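Local atomic coordinates of phosphoserine phosphatase (Homo sapiens, PDB entry 6HYY), a protein that catalyses the hydrolysis of L-phosphoserine to serine and phosphate, the last step of the phosphorylated pathway of serine biosynthesis. Residues A[168-180]-A[187-201]. Residues are numbered along the deposited sequence; the frame is centred on the assembly and turned at random.
With MG (magnesium ion), chain D; PO4 (phosphate ion), chain C.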
ATOM      1  N   LYS A 168       9.302 -18.542  -3.538  1.00 27.19           N
ATOM      2  CA  LYS A 168       8.497 -19.584  -4.184  1.00 30.93           C
ATOM      3  C   LYS A 168       7.072 -19.135  -4.461  1.00 30.25           C
ATOM      4  O   LYS A 168       6.510 -19.450  -5.516  1.00 32.44           O
ATOM      5  CB  LYS A 168       8.477 -20.862  -3.347  1.00 34.52           C
ATOM      6  CG  LYS A 168       9.810 -21.162  -2.807  1.00 41.86           C
ATOM      7  CD  LYS A 168      10.489 -21.802  -3.991  1.00 38.68           C
ATOM      8  CE  LYS A 168      11.875 -22.182  -3.604  1.00 43.63           C
ATOM      9  NZ  LYS A 168      11.806 -23.194  -2.596  1.00 34.39           N
ATOM     10  N   LYS A 169       6.469 -18.400  -3.538  1.00 24.82           N
ATOM     11  CA  LYS A 169       5.043 -18.125  -3.640  1.00 22.73           C
ATOM     12  C   LYS A 169       4.789 -16.773  -2.979  1.00 21.04           C
ATOM     13  O   LYS A 169       4.767 -16.684  -1.749  1.00 25.35           O
ATOM     14  CB  LYS A 169       4.228 -19.228  -2.985  1.00 23.55           C
ATOM     15  CG  LYS A 169       2.722 -19.013  -3.115  1.00 29.28           C
ATOM     16  CD  LYS A 169       1.980 -20.335  -3.151  1.00 40.00           C
ATOM     17  CE  LYS A 169       0.653 -20.208  -3.881  1.00 43.80           C
ATOM     18  NZ  LYS A 169      -0.108 -21.498  -3.830  1.00 51.00           N
ATOM     19  N   ILE A 170       4.598 -15.743  -3.801  1.00 21.52           N
ATOM     20  CA  ILE A 170       4.307 -14.387  -3.339  1.00 19.68           C
ATOM     21  C   ILE A 170       2.821 -14.108  -3.528  1.00 21.83           C
ATOM     22  O   ILE A 170       2.284 -14.246  -4.634  1.00 22.09           O
ATOM     23  CB  ILE A 170       5.141 -13.344  -4.098  1.00 22.62           C
ATOM     24  CG1 ILE A 170       6.621 -13.633  -3.993  1.00 25.85           C
ATOM     25  CG2 ILE A 170       4.882 -11.938  -3.553  1.00 23.04           C
ATOM     26  CD1 ILE A 170       7.440 -12.686  -4.864  1.00 26.90           C
ATOM     27  N   ILE A 171       2.155 -13.658  -2.468  1.00 19.33           N
ATOM     28  CA  ILE A 171       0.746 -13.286  -2.527  1.00 19.70           C
ATOM     29  C   ILE A 171       0.652 -11.773  -2.420  1.00 20.43           C
ATOM     30  O   ILE A 171       1.311 -11.168  -1.563  1.00 21.99           O
ATOM     31  CB  ILE A 171      -0.061 -13.956  -1.403  1.00 21.63           C
ATOM     32  CG1 ILE A 171       0.024 -15.489  -1.537  1.00 28.04           C
ATOM     33  CG2 ILE A 171      -1.521 -13.473  -1.416  1.00 24.16           C
ATOM     34  CD1 ILE A 171      -0.844 -16.242  -0.557  1.00 31.69           C
ATOM     35  N   MET A 172      -0.142 -11.165  -3.297  1.00 17.90           N
ATOM     36  CA  MET A 172      -0.471  -9.741  -3.211  1.00 19.65           C
ATOM     37  C   MET A 172      -1.839  -9.577  -2.550  1.00 18.46           C
ATOM     38  O   MET A 172      -2.769 -10.304  -2.896  1.00 19.31           O
ATOM     39  CB  MET A 172      -0.508  -9.113  -4.604  1.00 17.70           C
ATOM     40  CG  MET A 172      -0.934  -7.658  -4.611  1.00 20.86           C
ATOM     41  SD  MET A 172       0.446  -6.581  -4.171  1.00 24.66           S
ATOM     42  CE  MET A 172      -0.376  -5.150  -3.452  1.00 22.82           C
ATOM     43  N   ILE A 173      -1.944  -8.655  -1.586  1.00 16.56           N
ATOM     44  CA  ILE A 173      -3.200  -8.381  -0.876  1.00 17.93           C
ATOM     45  C   ILE A 173      -3.511  -6.905  -0.993  1.00 18.67           C
ATOM     46  O   ILE A 173      -2.689  -6.069  -0.612  1.00 17.90           O
ATOM     47  CB  ILE A 173      -3.118  -8.795   0.601  1.00 16.66           C
ATOM     48  CG1 ILE A 173      -2.811 -10.296   0.705  1.00 19.23           C
ATOM     49  CG2 ILE A 173      -4.440  -8.413   1.327  1.00 20.12           C
ATOM     50  CD1 ILE A 173      -2.845 -10.877   2.122  1.00 22.91           C
ATOM     51  N   GLY A 174      -4.696  -6.586  -1.514  1.00 17.80           N
ATOM     52  CA  GLY A 174      -5.051  -5.180  -1.654  1.00 17.11           C
ATOM     53  C   GLY A 174      -6.497  -5.012  -2.064  1.00 19.40           C
ATOM     54  O   GLY A 174      -7.204  -5.981  -2.366  1.00 19.17           O
ATOM     55  N   ASP A 175      -6.935  -3.756  -2.039  1.00 19.99           N
ATOM     56  CA  ASP A 175      -8.341  -3.440  -2.251  1.00 18.15           C
ATOM     57  C   ASP A 175      -8.691  -3.077  -3.681  1.00 24.83           C
ATOM     58  O   ASP A 175      -9.875  -3.122  -4.034  1.00 22.46           O
ATOM     59  CB  ASP A 175      -8.759  -2.273  -1.345  1.00 20.04           C
ATOM     60  CG  ASP A 175      -8.080  -0.972  -1.726  1.00 25.20           C
ATOM     61  OD1 ASP A 175      -6.840  -0.931  -1.715  1.00 24.88           O
ATOM     62  OD2 ASP A 175      -8.779   0.024  -2.044  1.00 26.67           O
ATOM     63  N   GLY A 176      -7.710  -2.735  -4.521  1.00 20.94           N
ATOM     64  CA  GLY A 176      -7.975  -2.053  -5.769  1.00 23.91           C
ATOM     65  C   GLY A 176      -7.578  -2.855  -6.998  1.00 23.12           C
ATOM     66  O   GLY A 176      -6.903  -3.884  -6.917  1.00 22.62           O
ATOM     67  N   ALA A 177      -8.005  -2.347  -8.156  1.00 22.58           N
ATOM     68  CA  ALA A 177      -7.687  -3.034  -9.404  1.00 25.59           C
ATOM     69  C   ALA A 177      -6.184  -3.078  -9.666  1.00 24.46           C
ATOM     70  O   ALA A 177      -5.685  -4.074 -10.214  1.00 25.00           O
ATOM     71  CB  ALA A 177      -8.429  -2.365 -10.565  1.00 24.80           C
ATOM     72  N   THR A 178      -5.439  -2.039  -9.265  1.00 25.00           N
ATOM     73  CA  THR A 178      -3.990  -2.077  -9.456  1.00 25.33           C
ATOM     74  C   THR A 178      -3.342  -3.185  -8.636  1.00 27.17           C
ATOM     75  O   THR A 178      -2.305  -3.718  -9.036  1.00 25.58           O
ATOM     76  CB  THR A 178      -3.348  -0.729  -9.127  1.00 30.28           C
ATOM     77  OG1 THR A 178      -3.478  -0.439  -7.724  1.00 32.03           O
ATOM     78  CG2 THR A 178      -3.985   0.375  -9.957  1.00 33.15           C
ATOM     79  N   ASP A 179      -3.939  -3.559  -7.505  1.00 22.62           N
ATOM     80  CA  ASP A 179      -3.447  -4.706  -6.746  1.00 19.27           C
ATOM     81  C   ASP A 179      -3.767  -6.014  -7.459  1.00 24.39           C
ATOM     82  O   ASP A 179      -2.908  -6.903  -7.582  1.00 21.35           O
ATOM     83  CB  ASP A 179      -4.062  -4.675  -5.341  1.00 20.02           C
ATOM     84  CG  ASP A 179      -3.840  -3.361  -4.670  1.00 25.65           C
ATOM     85  OD1 ASP A 179      -2.670  -3.001  -4.487  1.00 24.05           O
ATOM     86  OD2 ASP A 179      -4.827  -2.662  -4.339  1.00 26.68           O
ATOM     87  N   MET A 180      -5.007  -6.152  -7.933  1.00 22.85           N
ATOM     88  CA  MET A 180      -5.393  -7.340  -8.682  1.00 22.38           C
ATOM     89  C   MET A 180      -4.506  -7.527  -9.904  1.00 23.11           C
ATOM     90  O   MET A 180      -4.137  -8.657 -10.243  1.00 25.07           O
ATOM     91  CB  MET A 180      -6.862  -7.239  -9.095  1.00 25.59           C
ATOM     92  CG  MET A 180      -7.470  -8.545  -9.537  1.00 27.61           C
ATOM     93  SD  MET A 180      -9.274  -8.345  -9.631  1.00 33.12           S
ATOM     94  CE  MET A 180      -9.372  -6.915 -10.691  1.00 40.47           C
ATOM     95  N   ASP A 187       2.033 -14.617  -7.373  1.00 19.61           N
ATOM     96  CA  ASP A 187       1.513 -15.955  -7.621  1.00 21.23           C
ATOM     97  C   ASP A 187       0.041 -16.090  -7.253  1.00 25.26           C
ATOM     98  O   ASP A 187      -0.644 -16.975  -7.782  1.00 26.57           O
ATOM     99  CB  ASP A 187       2.370 -16.973  -6.874  1.00 23.54           C
ATOM    100  CG  ASP A 187       3.807 -16.921  -7.318  1.00 26.88           C
ATOM    101  OD1 ASP A 187       4.070 -17.187  -8.524  1.00 28.53           O
ATOM    102  OD2 ASP A 187       4.673 -16.564  -6.505  1.00 24.53           O
ATOM    103  N   ALA A 188      -0.475 -15.212  -6.393  1.00 22.31           N
ATOM    104  CA  ALA A 188      -1.890 -15.200  -6.066  1.00 22.14           C
ATOM    105  C   ALA A 188      -2.244 -13.798  -5.604  1.00 19.43           C
ATOM    106  O   ALA A 188      -1.372 -13.001  -5.252  1.00 19.30           O
ATOM    107  CB  ALA A 188      -2.241 -16.222  -4.979  1.00 22.67           C
ATOM    108  N   PHE A 189      -3.539 -13.508  -5.634  1.00 20.35           N
ATOM    109  CA  PHE A 189      -4.065 -12.232  -5.181  1.00 21.18           C
ATOM    110  C   PHE A 189      -5.239 -12.478  -4.245  1.00 22.46           C
ATOM    111  O   PHE A 189      -6.115 -13.308  -4.528  1.00 24.58           O
ATOM    112  CB  PHE A 189      -4.492 -11.361  -6.373  1.00 19.90           C
ATOM    113  CG  PHE A 189      -5.311 -10.154  -5.976  1.00 19.15           C
ATOM    114  CD1 PHE A 189      -4.721  -9.065  -5.335  1.00 20.30           C
ATOM    115  CD2 PHE A 189      -6.670 -10.121  -6.234  1.00 23.73           C
ATOM    116  CE1 PHE A 189      -5.486  -7.959  -4.951  1.00 20.15           C
ATOM    117  CE2 PHE A 189      -7.440  -9.014  -5.859  1.00 21.67           C
ATOM    118  CZ  PHE A 189      -6.837  -7.937  -5.246  1.00 20.90           C
ATOM    119  N   ILE A 190      -5.264 -11.754  -3.125  1.00 19.50           N
ATOM    120  CA  ILE A 190      -6.421 -11.726  -2.242  1.00 20.80           C
ATOM    121  C   ILE A 190      -6.931 -10.293  -2.182  1.00 18.71           C
ATOM    122  O   ILE A 190      -6.220  -9.394  -1.722  1.00 19.86           O
ATOM    123  CB  ILE A 190      -6.090 -12.239  -0.835  1.00 19.54           C
ATOM    124  CG1 ILE A 190      -5.484 -13.646  -0.911  1.00 22.77           C
ATOM    125  CG2 ILE A 190      -7.362 -12.230   0.002  1.00 22.25           C
ATOM    126  CD1 ILE A 190      -4.965 -14.170   0.429  1.00 25.34           C
ATOM    127  N   GLY A 191      -8.172 -10.084  -2.627  1.00 20.59           N
ATOM    128  CA  GLY A 191      -8.779  -8.769  -2.518  1.00 18.45           C
ATOM    129  C   GLY A 191      -9.277  -8.496  -1.114  1.00 19.05           C
ATOM    130  O   GLY A 191      -9.633  -9.408  -0.369  1.00 20.79           O
ATOM    131  N   PHE A 192      -9.258  -7.218  -0.742  1.00 19.09           N
ATOM    132  CA  PHE A 192      -9.612  -6.811   0.618  1.00 18.93           C
ATOM    133  C   PHE A 192     -10.652  -5.702   0.606  1.00 21.04           C
ATOM    134  O   PHE A 192     -10.395  -4.614   0.080  1.00 20.85           O
ATOM    135  CB  PHE A 192      -8.372  -6.350   1.389  1.00 21.84           C
ATOM    136  CG  PHE A 192      -8.690  -5.956   2.797  1.00 19.77           C
ATOM    137  CD1 PHE A 192      -8.985  -6.929   3.747  1.00 21.20           C
ATOM    138  CD2 PHE A 192      -8.716  -4.630   3.164  1.00 20.32           C
ATOM    139  CE1 PHE A 192      -9.304  -6.591   5.031  1.00 22.12           C
ATOM    140  CE2 PHE A 192      -9.051  -4.272   4.478  1.00 19.12           C
ATOM    141  CZ  PHE A 192      -9.336  -5.253   5.401  1.00 20.12           C
ATOM    142  N   GLY A 193     -11.776  -5.945   1.276  1.00 21.98           N
ATOM    143  CA  GLY A 193     -12.861  -4.978   1.279  1.00 22.35           C
ATOM    144  C   GLY A 193     -13.261  -4.491   2.661  1.00 25.92           C
ATOM    145  O   GLY A 193     -14.378  -4.000   2.855  1.00 25.90           O
ATOM    146  N   GLY A 194     -12.358  -4.601   3.633  1.00 22.32           N
ATOM    147  CA  GLY A 194     -12.702  -4.210   4.996  1.00 23.23           C
ATOM    148  C   GLY A 194     -12.923  -2.725   5.184  1.00 28.41           C
ATOM    149  O   GLY A 194     -13.639  -2.307   6.105  1.00 28.36           O
ATOM    150  N   ASN A 195     -12.316  -1.898   4.337  1.00 21.66           N
ATOM    151  CA  ASN A 195     -12.480  -0.456   4.450  1.00 20.85           C
ATOM    152  C   ASN A 195     -13.483   0.082   3.438  1.00 25.88           C
ATOM    153  O   ASN A 195     -14.460   0.740   3.810  1.00 33.66           O
ATOM    154  CB  ASN A 195     -11.125   0.244   4.323  1.00 21.99           C
ATOM    155  CG  ASN A 195     -10.263   0.009   5.545  1.00 24.42           C
ATOM    156  OD1 ASN A 195     -10.706   0.234   6.676  1.00 25.66           O
ATOM    157  ND2 ASN A 195      -9.051  -0.485   5.336  1.00 21.38           N
ATOM    158  N   VAL A 196     -13.252  -0.161   2.161  1.00 23.87           N
ATOM    159  CA  VAL A 196     -14.235   0.148   1.129  1.00 25.15           C
ATOM    160  C   VAL A 196     -14.181  -0.986   0.124  1.00 26.00           C
ATOM    161  O   VAL A 196     -13.100  -1.479  -0.219  1.00 28.68           O
ATOM    162  CB  VAL A 196     -13.976   1.520   0.470  1.00 30.62           C
ATOM    163  CG1 VAL A 196     -14.898   1.730  -0.739  1.00 30.80           C
ATOM    164  CG2 VAL A 196     -14.170   2.650   1.474  1.00 35.94           C
ATOM    165  N   ILE A 197     -15.340  -1.477  -0.269  1.00 20.01           N
ATOM    166  CA  ILE A 197     -15.410  -2.575  -1.213  1.00 18.54           C
ATOM    167  C   ILE A 197     -15.358  -1.985  -2.607  1.00 22.81           C
ATOM    168  O   ILE A 197     -16.223  -1.198  -2.987  1.00 24.70           O
ATOM    169  CB  ILE A 197     -16.697  -3.388  -1.012  1.00 22.01           C
ATOM    170  CG1 ILE A 197     -16.647  -4.111   0.341  1.00 23.59           C
ATOM    171  CG2 ILE A 197     -16.922  -4.325  -2.199  1.00 22.36           C
ATOM    172  CD1 ILE A 197     -17.954  -4.771   0.742  1.00 32.62           C
ATOM    173  N   ARG A 198     -14.359  -2.372  -3.387  0.59 20.07           N
ATOM    174  CA  ARG A 198     -14.354  -2.014  -4.798  0.59 21.04           C
ATOM    175  C   ARG A 198     -14.997  -3.176  -5.543  0.59 22.74           C
ATOM    176  O   ARG A 198     -14.397  -4.240  -5.684  0.59 21.67           O
ATOM    177  CB  ARG A 198     -12.938  -1.696  -5.266  0.59 21.04           C
ATOM    178  CG  ARG A 198     -12.508  -0.294  -4.825  0.59 24.79           C
ATOM    179  CD  ARG A 198     -11.022  -0.147  -4.558  0.59 28.64           C
ATOM    180  NE  ARG A 198     -10.767   0.717  -3.406  0.59 30.73           N
ATOM    181  CZ  ARG A 198     -10.700   2.043  -3.448  0.59 31.85           C
ATOM    182  NH1 ARG A 198     -10.870   2.686  -4.587  0.59 37.40           N
ATOM    183  NH2 ARG A 198     -10.465   2.733  -2.341  0.59 35.43           N
ATOM    184  N   GLN A 199     -16.252  -2.990  -5.962  1.00 24.06           N
ATOM    185  CA  GLN A 199     -17.055  -4.105  -6.454  1.00 22.15           C
ATOM    186  C   GLN A 199     -16.418  -4.804  -7.643  1.00 24.99           C
ATOM    187  O   GLN A 199     -16.560  -6.022  -7.785  1.00 27.94           O
ATOM    188  CB  GLN A 199     -18.466  -3.616  -6.813  1.00 27.57           C
ATOM    189  CG  GLN A 199     -19.464  -4.748  -7.091  1.00 33.65           C
ATOM    190  CD  GLN A 199     -19.715  -5.633  -5.873  1.00 37.39           C
ATOM    191  OE1 GLN A 199     -19.728  -5.161  -4.732  1.00 37.27           O
ATOM    192  NE2 GLN A 199     -19.914  -6.927  -6.113  1.00 45.34           N
ATOM    193  N   GLN A 200     -15.696  -4.080  -8.491  1.00 22.88           N
ATOM    194  CA  GLN A 200     -15.101  -4.774  -9.627  1.00 27.90           C
ATOM    195  C   GLN A 200     -14.017  -5.743  -9.171  1.00 30.40           C
ATOM    196  O   GLN A 200     -13.813  -6.785  -9.808  1.00 30.80           O
ATOM    197  CB  GLN A 200     -14.597  -3.768 -10.657  1.00 30.68           C
ATOM    198  CG  GLN A 200     -13.228  -3.181 -10.435  1.00 38.82           C
ATOM    199  CD  GLN A 200     -12.792  -2.325 -11.617  1.00 42.91           C
ATOM    200  OE1 GLN A 200     -13.392  -2.386 -12.703  1.00 41.09           O
ATOM    201  NE2 GLN A 200     -11.764  -1.511 -11.409  1.00 40.34           N
ATOM    202  N   VAL A 201     -13.360  -5.458  -8.046  1.00 22.23           N
ATOM    203  CA  VAL A 201     -12.410  -6.427  -7.492  1.00 23.76           C
ATOM    204  C   VAL A 201     -13.153  -7.595  -6.852  1.00 28.20           C
ATOM    205  O   VAL A 201     -12.810  -8.764  -7.071  1.00 32.40           O
ATOM    206  CB  VAL A 201     -11.452  -5.746  -6.495  1.00 27.72           C
ATOM    207  CG1 VAL A 201     -10.477  -6.765  -5.899  1.00 25.87           C
ATOM    208  CG2 VAL A 201     -10.693  -4.623  -7.173  1.00 26.70           C
TER
HETATM  209 MG    MG D 302      -5.259   0.662  -2.076  1.00 17.11          MG
HETATM  210  P   PO4 C 301      -6.476   1.500  -7.284  1.00 30.54           P
HETATM  211  O1  PO4 C 301      -5.868   2.085  -6.036  1.00 45.01           O
HETATM  212  O2  PO4 C 301      -6.110   0.048  -7.399  1.00 33.74           O
HETATM  213  O3  PO4 C 301      -7.978   1.660  -7.234  1.00 44.76           O
HETATM  214  O4  PO4 C 301      -5.982   2.260  -8.495  1.00 49.05           O
HETATM  215  O   HOH W   1     -12.014  -3.921  -2.438  1.00 21.85           O
HETATM  216  O   HOH W   2      -7.002   2.039  -2.390  1.00 29.97           O
HETATM  217  O   HOH W   3      -5.048   0.019  -4.201  1.00 24.79           O
HETATM  218  O   HOH W   4      -4.368   2.236  -3.011  1.00 33.61           O
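The carbonyl oxygen of Ile170 is gripped by two successive amides, accepting Asp187 N at 2.8 Å and, weakly, Ala188 N. Asp187 also reciprocates: with CG beside its own backbone N (chi1 -60°), OD2 takes a nearly straight bond from Ile170 N at 2.8 Å, through its anti lone pair. A short acidic residue suits this place, capturing an amide just before strand pairing begins. Strands 170-174 and 188-192 run parallel, and Met172 N bonds to Ala188 O at 3.0 Å. Branched Ile171, Ile173 and Ile190 fill one face of the sheet, against which helix 2-8 packs. On the other face, with CG anti to the backbone N (chi1 168°), Phe189 leans forward and across to the end of strand 170-174, beneath helix 177-180. Met180 CA stands 3.6 Å from the ring centroid, almost on the normal, a CH-pi contact; Gly191 N lies over the opposite face, Val201 CG1 at the edge. An alanine in place of Phe189 would probably open a gap beneath Met180 and leave the helix less firmly seated. Gly174 must lack a side chain, since a CB would strike Asp179. Asp179 OD2 accepts Gly176 N at 2.9 Å, holding the turn, while OD1 pairs with Lys154. At the strand ends one water joins Asp175 O, Phe192 O and Arg198 N. Asp175 OD1 binds magnesium at 2.3 Å, alongside Asp16 and Asp18, and a magnesium-bound water donates to OD2; the Arg198 salt bridge there is doubtful, being very short and from one of two conformers. Thr178 N and OG1 both donate to phosphate O2. This beta-alpha-beta unit carries motif IV, whose GDxxxD signature starts on the strand's last residue and lends one aspartate to the magnesium site of the Rossmann-like haloacid dehalogenase fold.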